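Lectin (Trichosanthes anguina, PDB 4HR6) is one chain of a nontoxic three-chain seed lectin, homologous to type II ribosome-inactivating proteins, that binds carbohydrate. Local coordinates at residues 27-30 against 35-38. Residues are numbered along the deposited sequence; the frame is centred on the assembly and turned at random.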
loop_
_atom_site.group_PDB
_atom_site.type_symbol
_atom_site.label_atom_id
_atom_site.label_comp_id
_atom_site.label_asym_id
_atom_site.label_seq_id
_atom_site.Cartn_x
_atom_site.Cartn_y
_atom_site.Cartn_z
ATOM N N GLU A 27 -1.407 11.885 14.789
ATOM C CA GLU A 27 0.025 12.174 14.821
ATOM C C GLU A 27 0.782 11.066 15.554
ATOM O O GLU A 27 1.903 10.748 15.185
ATOM C CB GLU A 27 0.309 13.534 15.484
ATOM C CG GLU A 27 0.067 14.757 14.591
ATOM C CD GLU A 27 -1.119 15.614 15.020
ATOM O OE1 GLU A 27 -1.928 16.001 14.144
ATOM O OE2 GLU A 27 -1.236 15.919 16.227
ATOM N N THR A 28 0.155 10.457 16.559
ATOM C CA THR A 28 0.852 9.522 17.451
ATOM C C THR A 28 0.543 8.024 17.218
ATOM O O THR A 28 1.445 7.187 17.326
ATOM C CB THR A 28 0.571 9.882 18.921
ATOM O OG1 THR A 28 -0.829 9.747 19.194
ATOM C CG2 THR A 28 0.996 11.324 19.206
ATOM N N TYR A 29 -0.708 7.686 16.893
ATOM C CA TYR A 29 -1.111 6.288 16.755
ATOM C C TYR A 29 -1.017 5.820 15.297
ATOM O O TYR A 29 -1.915 6.070 14.488
ATOM C CB TYR A 29 -2.509 6.078 17.355
ATOM C CG TYR A 29 -2.977 4.638 17.459
ATOM C CD1 TYR A 29 -2.085 3.564 17.427
ATOM C CD2 TYR A 29 -4.323 4.353 17.620
ATOM C CE1 TYR A 29 -2.538 2.256 17.523
ATOM C CE2 TYR A 29 -4.785 3.050 17.713
ATOM C CZ TYR A 29 -3.897 2.005 17.672
ATOM O OH TYR A 29 -4.373 0.713 17.755
ATOM N N ARG A 30 0.087 5.135 14.990
ATOM C CA ARG A 30 0.423 4.664 13.652
ATOM C C ARG A 30 0.903 3.231 13.717
ATOM O O ARG A 30 1.581 2.848 14.657
ATOM C CB ARG A 30 1.551 5.508 13.048
ATOM C CG ARG A 30 1.154 6.914 12.636
ATOM C CD ARG A 30 2.372 7.774 12.337
ATOM N NE ARG A 30 2.010 9.191 12.248
ATOM C CZ ARG A 30 1.938 9.907 11.123
ATOM N NH1 ARG A 30 2.210 9.362 9.939
ATOM N NH2 ARG A 30 1.589 11.189 11.185
ATOM N N PRO A 35 -1.245 5.999 9.636
ATOM C CA PRO A 35 -2.008 6.548 10.753
ATOM C C PRO A 35 -3.439 5.993 10.910
ATOM O O PRO A 35 -4.141 5.766 9.931
ATOM C CB PRO A 35 -2.052 8.049 10.466
ATOM C CG PRO A 35 -1.434 8.272 9.131
ATOM C CD PRO A 35 -1.038 6.966 8.542
ATOM N N VAL A 36 -3.840 5.792 12.157
ATOM C CA VAL A 36 -5.215 5.511 12.505
ATOM C C VAL A 36 -5.923 6.847 12.606
ATOM O O VAL A 36 -5.306 7.822 12.994
ATOM C CB VAL A 36 -5.319 4.794 13.863
ATOM C CG1 VAL A 36 -6.773 4.417 14.146
ATOM C CG2 VAL A 36 -4.425 3.558 13.886
ATOM N N LEU A 37 -7.199 6.901 12.221
ATOM C CA LEU A 37 -7.963 8.131 12.323
ATOM C C LEU A 37 -8.032 8.602 13.763
ATOM O O LEU A 37 -8.115 7.790 14.699
ATOM C CB LEU A 37 -9.385 7.960 11.795
ATOM C CG LEU A 37 -9.498 7.736 10.291
ATOM C CD1 LEU A 37 -10.842 7.140 9.921
ATOM C CD2 LEU A 37 -9.265 9.045 9.573
ATOM N N LYS A 38 -7.995 9.917 13.935
ATOM C CA LYS A 38 -8.123 10.531 15.257
ATOM C C LYS A 38 -9.498 10.289 15.825
ATOM O O LYS A 38 -10.460 10.152 15.084
ATOM C CB LYS A 38 -7.936 12.042 15.159
ATOM C CG LYS A 38 -6.540 12.498 14.823
ATOM C CD LYS A 38 -6.474 14.024 14.810
ATOM C CE LYS A 38 -5.133 14.493 14.280
ATOM N NZ LYS A 38 -5.190 15.929 13.944
#
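One face of the Tyr29 ring carries the CG2 methyl of Val36, which stands 3.8 Å from the ring centroid and 11° off the normal, the geometry of a CH-pi contact over the middle of the ring. A chi1 of -172° sets Tyr29 CG anti to the backbone N and beside the carbonyl carbon, placing the ring against this methyl, and its OH is hydrogen-bonded to Cys202 O and Val204 N of the neighbouring chain of the lectin, whose Tyr200 packs on both residues. The Arg30 guanidinium has Pro35 CG over one face, 3.9 Å from NH1 and displaced toward the rim; at its edge, in plane, lies the carbonyl carbon of Glu27, whose O accepts a weak hydrogen bond from Arg30 NE. These pairs belong to a beta hairpin of strands 29-31 and 34-37. Arg30 and Pro35 form an antiparallel non-hydrogen-bonded pair, their CA atoms 4.2 Å apart, and both side chains lie on the same face of the sheet. Next to that pair, Val36 N donates to Tyr29 O across 3.0 Å, with a nearly straight 174° at the hydrogen. At the end of the contact away from the Arg30-Pro35 pair, where the chain turns a corner at Glu27 and Thr28, the extended Lys38 side chain brings NZ to 3.3 Å from Glu27 OE1, a salt bridge whose hydrogen bond is weak; the stronger partner of NZ is Glu23 O, hydrogen-bonded in the last turn of helix 10-24.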